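Local coordinates for protein arylesterase (Agrobacterium tumefaciens, PDB 3DCI) that probably hydrolyses ester bonds, as a putative arylesterase of the SGNH (GDSL-like) hydrolase family, and binds zinc, at residues A[68-73]-A[82-87]; A[75-80]-A[122-127]; A[156-161]-A[206-211]; A[37-42]-A[201-206]. All coordinates share one frame; numbering follows the deposited sequence.

How the interactions relate
Interactions 2 and 3 are mostly buried, interaction 1 is partly buried and interaction 4 lies at the surface. Interactions 3 and 4 share Asp206, their centres about 6 Å apart, and use the same loop between strand 192-195 and helix 212-229. Interactions 1 and 2 both draw on the loop between strand 63-69 and helix 88-99, and meet where Asn87 ND2 lies 2.8 Å from Asp78 OD1. One direct hydrogen bond joins the segments in each of interactions 2 and 3, whereas interaction 4 rests on packing and interaction 1 on packing and a bridging water. Although about 7 Å separates their nearest atoms, interactions 1 and 3 both bind the same acetic acid molecule.

Interaction 1: A[68-73]-A[82-87]; sequences EGLGGR and GPACRN. With ACY (acetic acid), chain M.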
loop_
_atom_site.group_PDB
_atom_site.type_symbol
_atom_site.label_atom_id
_atom_site.label_comp_id
_atom_site.label_asym_id
_atom_site.label_seq_id
_atom_site.Cartn_x
_atom_site.Cartn_y
_atom_site.Cartn_z
ATOM N N GLU A 68 -0.485 -19.996 -13.363
ATOM C CA GLU A 68 -0.619 -18.663 -12.771
ATOM C C GLU A 68 0.350 -17.738 -13.495
ATOM O O GLU A 68 1.371 -17.317 -12.943
ATOM C CB GLU A 68 -0.358 -18.701 -11.265
ATOM C CG GLU A 68 -1.290 -19.602 -10.435
ATOM C CD GLU A 68 -2.736 -19.143 -10.331
ATOM O OE1 GLU A 68 -3.098 -18.028 -10.792
ATOM O OE2 GLU A 68 -3.555 -19.913 -9.748
ATOM N N GLY A 69 0.018 -17.466 -14.756
ATOM C CA GLY A 69 0.783 -16.589 -15.621
ATOM C C GLY A 69 0.092 -15.250 -15.808
ATOM O O GLY A 69 -0.983 -15.189 -16.416
ATOM N N LEU A 70 0.728 -14.178 -15.325
ATOM C CA LEU A 70 0.136 -12.840 -15.372
ATOM C C LEU A 70 0.998 -11.883 -16.211
ATOM O O LEU A 70 2.159 -11.617 -15.864
ATOM C CB LEU A 70 -0.013 -12.279 -13.958
ATOM C CG LEU A 70 -0.600 -10.854 -13.894
ATOM C CD1 LEU A 70 -1.764 -10.796 -12.922
ATOM C CD2 LEU A 70 0.494 -9.807 -13.565
ATOM N N GLY A 71 0.403 -11.317 -17.257
ATOM C CA GLY A 71 1.093 -10.343 -18.113
ATOM C C GLY A 71 1.641 -9.152 -17.337
ATOM O O GLY A 71 0.908 -8.488 -16.590
ATOM N N GLY A 72 2.943 -8.929 -17.460
ATOM C CA GLY A 72 3.627 -7.803 -16.789
ATOM C C GLY A 72 4.230 -8.147 -15.435
ATOM O O GLY A 72 4.859 -7.304 -14.798
ATOM N N ARG A 73 4.044 -9.380 -14.985
ATOM C CA ARG A 73 4.515 -9.763 -13.635
ATOM C C ARG A 73 6.048 -9.700 -13.511
ATOM O O ARG A 73 6.765 -10.121 -14.422
ATOM C CB ARG A 73 4.051 -11.160 -13.264
ATOM C CG ARG A 73 4.526 -11.615 -11.893
ATOM C CD ARG A 73 3.821 -12.884 -11.531
ATOM N NE ARG A 73 2.456 -12.619 -11.062
ATOM C CZ ARG A 73 1.495 -13.535 -11.024
ATOM N NH1 ARG A 73 1.667 -14.749 -11.540
ATOM N NH2 ARG A 73 0.327 -13.222 -10.537
ATOM N N GLY A 82 -0.675 -2.004 -15.399
ATOM C CA GLY A 82 -1.591 -3.017 -15.931
ATOM C C GLY A 82 -2.908 -2.986 -15.173
ATOM O O GLY A 82 -3.054 -2.217 -14.230
ATOM N N PRO A 83 -3.876 -3.817 -15.587
ATOM C CA PRO A 83 -5.146 -3.866 -14.888
ATOM C C PRO A 83 -5.127 -4.670 -13.575
ATOM O O PRO A 83 -6.130 -4.644 -12.853
ATOM C CB PRO A 83 -6.061 -4.544 -15.905
ATOM C CG PRO A 83 -5.179 -5.533 -16.570
ATOM C CD PRO A 83 -3.869 -4.721 -16.757
ATOM N N ALA A 84 -4.041 -5.405 -13.296
ATOM C CA ALA A 84 -3.914 -6.173 -12.065
ATOM C C ALA A 84 -2.505 -6.034 -11.495
ATOM O O ALA A 84 -1.567 -5.751 -12.224
ATOM C CB ALA A 84 -4.217 -7.653 -12.316
ATOM N N CYS A 85 -2.393 -6.252 -10.190
ATOM C CA CYS A 85 -1.124 -6.204 -9.457
ATOM C C CYS A 85 -0.017 -7.064 -10.117
ATOM O O CYS A 85 -0.237 -8.217 -10.432
ATOM C CB CYS A 85 -1.369 -6.694 -8.014
ATOM S SG CYS A 85 0.125 -6.797 -6.996
ATOM N N ARG A 86 1.166 -6.486 -10.312
ATOM C CA ARG A 86 2.270 -7.190 -11.009
ATOM C C ARG A 86 3.401 -7.645 -10.088
ATOM O O ARG A 86 4.367 -8.236 -10.555
ATOM C CB ARG A 86 2.827 -6.313 -12.118
ATOM C CG ARG A 86 1.889 -6.181 -13.312
ATOM C CD ARG A 86 2.296 -5.067 -14.259
ATOM N NE ARG A 86 1.464 -5.101 -15.470
ATOM C CZ ARG A 86 1.717 -4.412 -16.577
ATOM N NH1 ARG A 86 2.747 -3.596 -16.633
ATOM N NH2 ARG A 86 0.918 -4.537 -17.628
ATOM N N ASN A 87 3.269 -7.402 -8.780
ATOM C CA ASN A 87 4.305 -7.763 -7.850
ATOM C C ASN A 87 4.228 -9.266 -7.666
ATOM O O ASN A 87 3.238 -9.787 -7.152
ATOM C CB ASN A 87 4.136 -7.004 -6.508
ATOM C CG ASN A 87 5.264 -7.280 -5.545
ATOM O OD1 ASN A 87 5.626 -8.441 -5.333
ATOM N ND2 ASN A 87 5.888 -6.211 -5.012
HETATM C C ACY M . 5.412 -10.204 -20.131
HETATM O O ACY M . 4.785 -10.454 -19.101
HETATM O OXT ACY M . 4.968 -9.415 -20.988
HETATM C CH3 ACY M . 6.763 -10.844 -20.387
HETATM O O HOH W 1 1.200 -10.327 -9.791
#
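Ala84 meets the end of Leu70, its CB lying 4.0 Å from Leu70 CD1. The other methyl, Leu70 CD2, rests 3.6 Å from the carbonyl oxygen Cys85 O. That oxygen also takes a hydrogen bond from a water, 2.6 Å from Cys85 O, which in turn accepts from Arg73 NE at 2.9 Å, so a single water bridges the two segments. Arg73 bends at chi3 (-79°), folding its guanidinium back until one face lies under Leu70 CB.

Arg86 forms the broadest part of the contact. Its extended chain runs along the Gly72 peptide, CD 3.4 Å from Gly72 O, and crosses the Leu70 side chain at about a right angle. The guanidinium is sandwiched between Gly72 CA, offset toward its rim, and Gly82 N over the opposite face. The backbone oxygen Arg86 O approaches Arg73 CA in a CA-H...O contact of 3.4 Å.

Leu70 to Arg73 form a type II beta turn, and Gly72 N donates to the bound acetic acid, which also bonds Ser32 N and Asn112 ND2: a pattern consistent with the oxyanion hole of SGNH hydrolases.

Interaction 2: A[75-80]-A[122-127]; sequences TCYDDH and AEAAVS
Thr75 faces segment 122-127 of helix 122-138 with its methyl, CG2 lying 3.8 Å from the carbonyl oxygen Ala125 O. Its hydroxyl sits between the backbone N and the carbonyl carbon (chi1 55°), with Thr75 OG1 3.9 Å from Ala124 O; its hydrogen bond goes instead to Asp113 in the loop beyond strand 104-108. Next along the chain, Cys76 lays its sulfur over one face of the Tyr77 ring, offset toward the rim.

Tyr77 carries the main contact. With CG anti to the carbonyl carbon (chi1 -55°), the ring reaches the helix end-on, and its hydroxyl donates to Ala124 O, 2.7 Å from Tyr77 OH. The acceptor lies near the plane of the ring, at its edge. The hydroxyl comes in from the side of the carbonyl oxygen (C=O...O angle 116°), slightly tilted from the carbonyl plane. Ala124 CB packs beside the same end of the ring, 3.9 Å from Tyr77 CZ, while Ser127 CB approaches the hydroxyl from one turn further along the helix.

Tyr77 also packs on Val117 of another subunit, and Asp78 OD2 bonds His80 NE2 of that same subunit, so the loop serves an intersubunit surface as well. Within the chain, this tyrosine-to-carbonyl bond ties the loop after strand 63-69 to helix 122-138, joining a strand-to-helix connection to a later helix of the alpha/beta fold.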
loop_
_atom_site.group_PDB
_atom_site.type_symbol
_atom_site.label_atom_id
_atom_site.label_comp_id
_atom_site.label_asym_id
_atom_site.label_seq_id
_atom_site.Cartn_x
_atom_site.Cartn_y
_atom_site.Cartn_z
ATOM N N THR A 75 9.412 -10.233 -10.477
ATOM C CA THR A 75 9.712 -11.064 -9.337
ATOM C C THR A 75 9.145 -10.430 -8.055
ATOM O O THR A 75 8.399 -11.082 -7.330
ATOM C CB THR A 75 11.238 -11.308 -9.192
ATOM O OG1 THR A 75 11.921 -10.038 -9.138
ATOM C CG2 THR A 75 11.749 -12.199 -10.339
ATOM N N CYS A 76 9.493 -9.171 -7.776
ATOM C CA CYS A 76 9.102 -8.563 -6.494
ATOM C C CYS A 76 8.986 -7.049 -6.557
ATOM O O CYS A 76 9.171 -6.366 -5.544
ATOM C CB CYS A 76 10.091 -8.972 -5.389
ATOM S SG CYS A 76 11.737 -8.271 -5.589
ATOM N N TYR A 77 8.637 -6.529 -7.731
ATOM C CA TYR A 77 8.623 -5.092 -7.956
ATOM C C TYR A 77 7.200 -4.660 -8.295
ATOM O O TYR A 77 6.528 -5.287 -9.107
ATOM C CB TYR A 77 9.663 -4.690 -9.032
ATOM C CG TYR A 77 11.028 -5.193 -8.635
ATOM C CD1 TYR A 77 11.712 -4.619 -7.553
ATOM C CD2 TYR A 77 11.585 -6.315 -9.251
ATOM C CE1 TYR A 77 12.950 -5.116 -7.121
ATOM C CE2 TYR A 77 12.827 -6.817 -8.840
ATOM C CZ TYR A 77 13.510 -6.227 -7.779
ATOM O OH TYR A 77 14.736 -6.746 -7.374
ATOM N N ASP A 78 6.726 -3.617 -7.630
ATOM C CA ASP A 78 5.403 -3.088 -7.947
ATOM C C ASP A 78 5.463 -2.532 -9.357
ATOM O O ASP A 78 6.481 -1.968 -9.780
ATOM C CB ASP A 78 4.980 -1.999 -6.961
ATOM C CG ASP A 78 4.752 -2.519 -5.541
ATOM O OD1 ASP A 78 4.589 -3.744 -5.342
ATOM O OD2 ASP A 78 4.707 -1.667 -4.616
ATOM N N ASP A 79 4.361 -2.676 -10.088
ATOM C CA ASP A 79 4.209 -2.052 -11.402
ATOM C C ASP A 79 2.706 -1.831 -11.619
ATOM O O ASP A 79 1.973 -2.801 -11.781
ATOM C CB ASP A 79 4.794 -3.006 -12.436
ATOM C CG ASP A 79 4.843 -2.434 -13.828
ATOM O OD1 ASP A 79 5.855 -2.756 -14.500
ATOM O OD2 ASP A 79 3.903 -1.741 -14.269
ATOM N N HIS A 80 2.247 -0.576 -11.572
ATOM C CA HIS A 80 0.807 -0.277 -11.657
ATOM C C HIS A 80 0.328 0.022 -13.069
ATOM O O HIS A 80 -0.747 0.566 -13.223
ATOM C CB HIS A 80 0.426 0.883 -10.715
ATOM C CG HIS A 80 0.833 0.642 -9.300
ATOM N ND1 HIS A 80 0.340 -0.413 -8.561
ATOM C CD2 HIS A 80 1.753 1.245 -8.517
ATOM C CE1 HIS A 80 0.914 -0.425 -7.370
ATOM N NE2 HIS A 80 1.779 0.569 -7.318
ATOM N N ALA A 122 20.009 -7.346 -14.898
ATOM C CA ALA A 122 19.743 -8.679 -14.376
ATOM C C ALA A 122 19.774 -8.762 -12.838
ATOM O O ALA A 122 19.121 -9.659 -12.261
ATOM C CB ALA A 122 20.730 -9.669 -14.978
ATOM N N GLU A 123 20.510 -7.840 -12.196
ATOM C CA GLU A 123 20.689 -7.831 -10.724
ATOM C C GLU A 123 19.345 -7.856 -10.025
ATOM O O GLU A 123 19.142 -8.614 -9.075
ATOM C CB GLU A 123 21.461 -6.593 -10.204
ATOM C CG GLU A 123 22.989 -6.636 -10.284
ATOM C CD GLU A 123 23.543 -6.201 -11.653
ATOM O OE1 GLU A 123 22.729 -6.005 -12.591
ATOM O OE2 GLU A 123 24.788 -6.067 -11.786
ATOM N N ALA A 124 18.437 -6.994 -10.477
ATOM C CA ALA A 124 17.115 -6.919 -9.875
ATOM C C ALA A 124 16.328 -8.236 -10.026
ATOM O O ALA A 124 15.556 -8.620 -9.128
ATOM C CB ALA A 124 16.309 -5.705 -10.466
ATOM N N ALA A 125 16.508 -8.919 -11.151
ATOM C CA ALA A 125 15.828 -10.185 -11.371
ATOM C C ALA A 125 16.357 -11.273 -10.443
ATOM O O ALA A 125 15.554 -11.992 -9.849
ATOM C CB ALA A 125 15.907 -10.635 -12.820
ATOM N N VAL A 126 17.676 -11.406 -10.318
ATOM C CA VAL A 126 18.226 -12.426 -9.404
ATOM C C VAL A 126 17.866 -12.141 -7.906
ATOM O O VAL A 126 17.505 -13.059 -7.178
ATOM C CB VAL A 126 19.757 -12.671 -9.602
ATOM C CG1 VAL A 126 20.573 -11.521 -9.132
ATOM C CG2 VAL A 126 20.191 -13.969 -8.867
ATOM N N SER A 127 17.958 -10.882 -7.476
ATOM C CA SER A 127 17.540 -10.479 -6.123
ATOM C C SER A 127 16.090 -10.834 -5.857
ATOM O O SER A 127 15.754 -11.309 -4.779
ATOM C CB SER A 127 17.701 -8.973 -5.916
ATOM O OG SER A 127 19.067 -8.655 -5.946
#

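Interaction 3: A[156-161]-A[206-211]; sequences PPCVAG and DGVHLD. With ACY (acetic acid), chain M.
The Cys158-Val159 link meets the carbonyl oxygen of Gly207 with both Val159 N and Cys158 CA. Val159 N donates to Gly207 O at 2.9 Å; Cys158 CA adds a CA-H...O contact to the same oxygen. Val159 CG2 lies over Gly207 CA. With SG anti to its carbonyl carbon (chi1 -63°), Cys158 points its sulfur at Val208 CG2, 4.0 Å from Cys158 SG. At the other end, Pro156 and Leu210 cross at about a right angle, Pro156 CG touching Leu210 CD2, and both also pack on Ile218 of helix 212-229. A water bridges the backbones between these two patches, donating to Pro156 O and Val208 O.

Segment 206-211 is braced internally by Asp206. Its OD1 accepts from Val208 N at 2.8 Å, from above the carboxylate plane, and from His209 N at 2.9 Å on the syn side, forming an Asx turn and an Asx motif. OD2 is met on its syn side by His209 ND1 at 2.6 Å, a nearly straight bond (175°) lying in the imidazole plane. Val208 CG1 lies over one face of that ring, and from its far edge His209 NE2 donates to acetic acid OXT at 2.9 Å.

The three bonds hold the Asp206 carboxylate, and the in-plane ND1 bond sets the turn of the His209 ring; with Ser32 close to His209 NE2, the chemistry is consistent with the Ser-His-Asp triad of SGNH hydrolases, the acetic acid, probably a crystallisation component, being bound where substrate might sit.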
loop_
_atom_site.group_PDB
_atom_site.type_symbol
_atom_site.label_atom_id
_atom_site.label_comp_id
_atom_site.label_asym_id
_atom_site.label_seq_id
_atom_site.Cartn_x
_atom_site.Cartn_y
_atom_site.Cartn_z
ATOM N N PRO A 156 13.588 -17.420 -21.966
ATOM C CA PRO A 156 14.485 -17.280 -23.112
ATOM C C PRO A 156 14.887 -15.819 -23.268
ATOM O O PRO A 156 14.067 -14.955 -23.000
ATOM C CB PRO A 156 13.625 -17.724 -24.292
ATOM C CG PRO A 156 12.517 -18.522 -23.676
ATOM C CD PRO A 156 12.256 -17.897 -22.364
ATOM N N PRO A 157 16.150 -15.540 -23.649
ATOM C CA PRO A 157 16.587 -14.159 -23.782
ATOM C C PRO A 157 15.870 -13.386 -24.880
ATOM O O PRO A 157 15.360 -13.978 -25.847
ATOM C CB PRO A 157 18.079 -14.280 -24.100
ATOM C CG PRO A 157 18.267 -15.647 -24.599
ATOM C CD PRO A 157 17.231 -16.489 -23.937
ATOM N N CYS A 158 15.850 -12.064 -24.731
ATOM C CA CYS A 158 15.335 -11.182 -25.765
ATOM C C CYS A 158 16.208 -11.208 -27.030
ATOM O O CYS A 158 17.390 -11.548 -26.989
ATOM C CB CYS A 158 15.224 -9.750 -25.225
ATOM S SG CYS A 158 14.036 -9.663 -23.860
ATOM N N VAL A 159 15.598 -10.852 -28.152
ATOM C CA VAL A 159 16.314 -10.759 -29.409
ATOM C C VAL A 159 15.925 -9.452 -30.064
ATOM O O VAL A 159 15.078 -8.738 -29.545
ATOM C CB VAL A 159 16.014 -11.967 -30.335
ATOM C CG1 VAL A 159 16.529 -13.275 -29.693
ATOM C CG2 VAL A 159 14.546 -12.040 -30.679
ATOM N N ALA A 160 16.573 -9.127 -31.174
ATOM C CA ALA A 160 16.251 -7.918 -31.907
ATOM C C ALA A 160 14.793 -7.992 -32.334
ATOM O O ALA A 160 14.386 -8.924 -33.037
ATOM C CB ALA A 160 17.157 -7.766 -33.120
ATOM N N GLY A 161 13.998 -7.031 -31.858
ATOM C CA GLY A 161 12.680 -6.766 -32.407
ATOM C C GLY A 161 12.822 -6.026 -33.726
ATOM O O GLY A 161 13.946 -5.791 -34.201
ATOM N N ASP A 206 8.384 -9.208 -31.811
ATOM C CA ASP A 206 8.613 -8.151 -30.827
ATOM C C ASP A 206 9.915 -8.261 -30.040
ATOM O O ASP A 206 10.203 -7.391 -29.219
ATOM C CB ASP A 206 7.411 -8.015 -29.883
ATOM C CG ASP A 206 7.255 -9.174 -28.940
ATOM O OD1 ASP A 206 8.086 -10.104 -28.915
ATOM O OD2 ASP A 206 6.272 -9.129 -28.193
ATOM N N GLY A 207 10.698 -9.299 -30.299
ATOM C CA GLY A 207 11.958 -9.516 -29.599
ATOM C C GLY A 207 11.843 -10.040 -28.180
ATOM O O GLY A 207 12.854 -10.243 -27.522
ATOM N N VAL A 208 10.624 -10.281 -27.697
ATOM C CA VAL A 208 10.408 -10.567 -26.267
ATOM C C VAL A 208 9.543 -11.821 -25.995
ATOM O O VAL A 208 9.929 -12.693 -25.218
ATOM C CB VAL A 208 9.806 -9.322 -25.550
ATOM C CG1 VAL A 208 9.442 -9.632 -24.095
ATOM C CG2 VAL A 208 10.781 -8.131 -25.656
ATOM N N HIS A 209 8.388 -11.906 -26.642
ATOM C CA HIS A 209 7.423 -12.973 -26.396
ATOM C C HIS A 209 7.674 -14.204 -27.247
ATOM O O HIS A 209 8.538 -14.188 -28.101
ATOM C CB HIS A 209 5.997 -12.440 -26.595
ATOM C CG HIS A 209 5.631 -11.400 -25.592
ATOM N ND1 HIS A 209 5.692 -10.049 -25.866
ATOM C CD2 HIS A 209 5.285 -11.507 -24.288
ATOM C CE1 HIS A 209 5.377 -9.370 -24.775
ATOM N NE2 HIS A 209 5.122 -10.228 -23.803
ATOM N N LEU A 210 6.919 -15.268 -26.973
ATOM C CA LEU A 210 7.122 -16.578 -27.603
ATOM C C LEU A 210 5.953 -16.981 -28.508
ATOM O O LEU A 210 4.790 -16.820 -28.136
ATOM C CB LEU A 210 7.305 -17.648 -26.523
ATOM C CG LEU A 210 8.435 -17.427 -25.532
ATOM C CD1 LEU A 210 8.287 -18.398 -24.351
ATOM C CD2 LEU A 210 9.756 -17.604 -26.258
ATOM N N ASP A 211 6.255 -17.503 -29.696
ATOM C CA ASP A 211 5.205 -18.066 -30.526
ATOM C C ASP A 211 4.704 -19.388 -29.902
ATOM O O ASP A 211 5.246 -19.845 -28.884
ATOM C CB ASP A 211 5.623 -18.177 -32.000
ATOM C CG ASP A 211 6.759 -19.142 -32.253
ATOM O OD1 ASP A 211 7.079 -19.995 -31.405
ATOM O OD2 ASP A 211 7.316 -19.050 -33.368
HETATM C C ACY M . 5.412 -10.204 -20.131
HETATM O O ACY M . 4.785 -10.454 -19.101
HETATM O OXT ACY M . 4.968 -9.415 -20.988
HETATM C CH3 ACY M . 6.763 -10.844 -20.387
HETATM O O HOH W 2 12.454 -12.617 -23.790
#

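Interaction 4: A[37-42]-A[201-206]; sequences ADPATG and SASPVD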
loop_
_atom_site.group_PDB
_atom_site.type_symbol
_atom_site.label_atom_id
_atom_site.label_comp_id
_atom_site.label_asym_id
_atom_site.label_seq_id
_atom_site.Cartn_x
_atom_site.Cartn_y
_atom_site.Cartn_z
ATOM N N ALA A 37 1.170 -15.259 -24.266
ATOM C CA ALA A 37 0.795 -14.140 -25.138
ATOM C C ALA A 37 1.392 -14.334 -26.535
ATOM O O ALA A 37 2.594 -14.617 -26.679
ATOM C CB ALA A 37 1.215 -12.803 -24.560
ATOM N N ASP A 38 0.553 -14.189 -27.546
ATOM C CA ASP A 38 1.012 -14.157 -28.923
ATOM C C ASP A 38 1.861 -12.903 -29.188
ATOM O O ASP A 38 1.441 -11.788 -28.866
ATOM C CB ASP A 38 -0.184 -14.123 -29.849
ATOM C CG ASP A 38 0.210 -14.153 -31.308
ATOM O OD1 ASP A 38 0.475 -15.255 -31.800
ATOM O OD2 ASP A 38 0.226 -13.082 -31.957
ATOM N N PRO A 39 3.051 -13.073 -29.804
ATOM C CA PRO A 39 3.927 -11.911 -30.061
ATOM C C PRO A 39 3.272 -10.811 -30.919
ATOM O O PRO A 39 3.478 -9.630 -30.646
ATOM C CB PRO A 39 5.127 -12.535 -30.787
ATOM C CG PRO A 39 5.120 -13.988 -30.315
ATOM C CD PRO A 39 3.669 -14.333 -30.260
ATOM N N ALA A 40 2.478 -11.206 -31.908
ATOM C CA ALA A 40 1.826 -10.266 -32.830
ATOM C C ALA A 40 0.587 -9.597 -32.219
ATOM O O ALA A 40 0.518 -8.367 -32.098
ATOM C CB ALA A 40 1.441 -10.981 -34.110
ATOM N N THR A 41 -0.385 -10.423 -31.832
ATOM C CA THR A 41 -1.708 -9.941 -31.412
ATOM C C THR A 41 -1.798 -9.632 -29.929
ATOM O O THR A 41 -2.628 -8.841 -29.523
ATOM C CB THR A 41 -2.790 -10.973 -31.757
ATOM O OG1 THR A 41 -2.631 -12.129 -30.936
ATOM C CG2 THR A 41 -2.686 -11.393 -33.221
ATOM N N GLY A 42 -0.968 -10.262 -29.106
ATOM C CA GLY A 42 -1.088 -10.125 -27.653
ATOM C C GLY A 42 -2.201 -10.974 -27.050
ATOM O O GLY A 42 -2.368 -11.006 -25.829
ATOM N N SER A 201 13.356 -19.853 -28.349
ATOM C CA SER A 201 13.857 -18.495 -28.629
ATOM C C SER A 201 12.722 -17.480 -28.686
ATOM O O SER A 201 11.645 -17.784 -29.184
ATOM C CB SER A 201 14.631 -18.463 -29.956
ATOM O OG SER A 201 15.795 -19.277 -29.888
ATOM N N ALA A 202 12.989 -16.270 -28.193
ATOM C CA ALA A 202 12.080 -15.135 -28.360
ATOM C C ALA A 202 11.696 -14.923 -29.826
ATOM O O ALA A 202 12.481 -15.193 -30.733
ATOM C CB ALA A 202 12.724 -13.868 -27.821
ATOM N N SER A 203 10.481 -14.448 -30.058
ATOM C CA SER A 203 10.038 -14.130 -31.428
ATOM C C SER A 203 10.653 -12.807 -31.918
ATOM O O SER A 203 10.732 -11.844 -31.157
ATOM C CB SER A 203 8.517 -14.012 -31.463
ATOM O OG SER A 203 8.062 -13.680 -32.751
ATOM N N PRO A 204 11.068 -12.741 -33.194
ATOM C CA PRO A 204 11.498 -11.445 -33.726
ATOM C C PRO A 204 10.351 -10.460 -34.014
ATOM O O PRO A 204 10.618 -9.299 -34.323
ATOM C CB PRO A 204 12.210 -11.823 -35.019
ATOM C CG PRO A 204 11.571 -13.113 -35.432
ATOM C CD PRO A 204 11.195 -13.822 -34.181
ATOM N N VAL A 205 9.098 -10.919 -33.938
ATOM C CA VAL A 205 7.939 -10.036 -34.080
ATOM C C VAL A 205 7.986 -8.897 -33.044
ATOM O O VAL A 205 7.671 -7.756 -33.357
ATOM C CB VAL A 205 6.605 -10.833 -33.969
ATOM C CG1 VAL A 205 5.428 -9.909 -33.747
ATOM C CG2 VAL A 205 6.369 -11.655 -35.233
ATOM N N ASP A 206 8.384 -9.208 -31.811
ATOM C CA ASP A 206 8.613 -8.151 -30.827
ATOM C C ASP A 206 9.915 -8.261 -30.040
ATOM O O ASP A 206 10.203 -7.391 -29.219
ATOM C CB ASP A 206 7.411 -8.015 -29.883
ATOM C CG ASP A 206 7.255 -9.174 -28.940
ATOM O OD1 ASP A 206 8.086 -10.104 -28.915
ATOM O OD2 ASP A 206 6.272 -9.129 -28.193
#
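Apolar packing joins Pro39 to Ser203 and Val205. Pro39 CG and CB lie against Ser203, with Pro39 CG 3.6 Å from Ser203 CB, and Pro39 CB meets Val205 CB at 3.9 Å. Val205 sends CG1 anti to its backbone N (chi1 165°), placing this methyl alongside the Pro39-Ala40 peptide, 3.7 Å from Pro39 C; Ala40 CB adds a looser contact, 4.1 Å from Val205 CG1. Ser203 and Val205 together form the surface Pro39 rests on. Asp206 OD2, bonded by His209 ND1, lies close by as a plain contact, 3.8 Å from Pro39 O.

The polar bonds here stay within each segment and shape the surfaces that meet. Asp38 OD2 accepts from Thr41 N at 2.7 Å through its anti lone pair, along an almost straight N-H...O line (174°), closing an Asx motif around Pro39 and Ala40. Gly42 N also bonds back to Asp38 O. In segment 201-206, Ser203 OG accepts from Val205 N at 3.2 Å, an ST turn that puts the serine and valine side by side against Pro39.

Backbone hydrogen bonding between Ser203 and His209 continues 201-206 into the adjoining turn, and Pro39 itself packs on His209. The contact thus brings the loop between helices 32-35 and 51-59 against the one that runs from strand 192-195 to helix 212-229, at the surface of the chain.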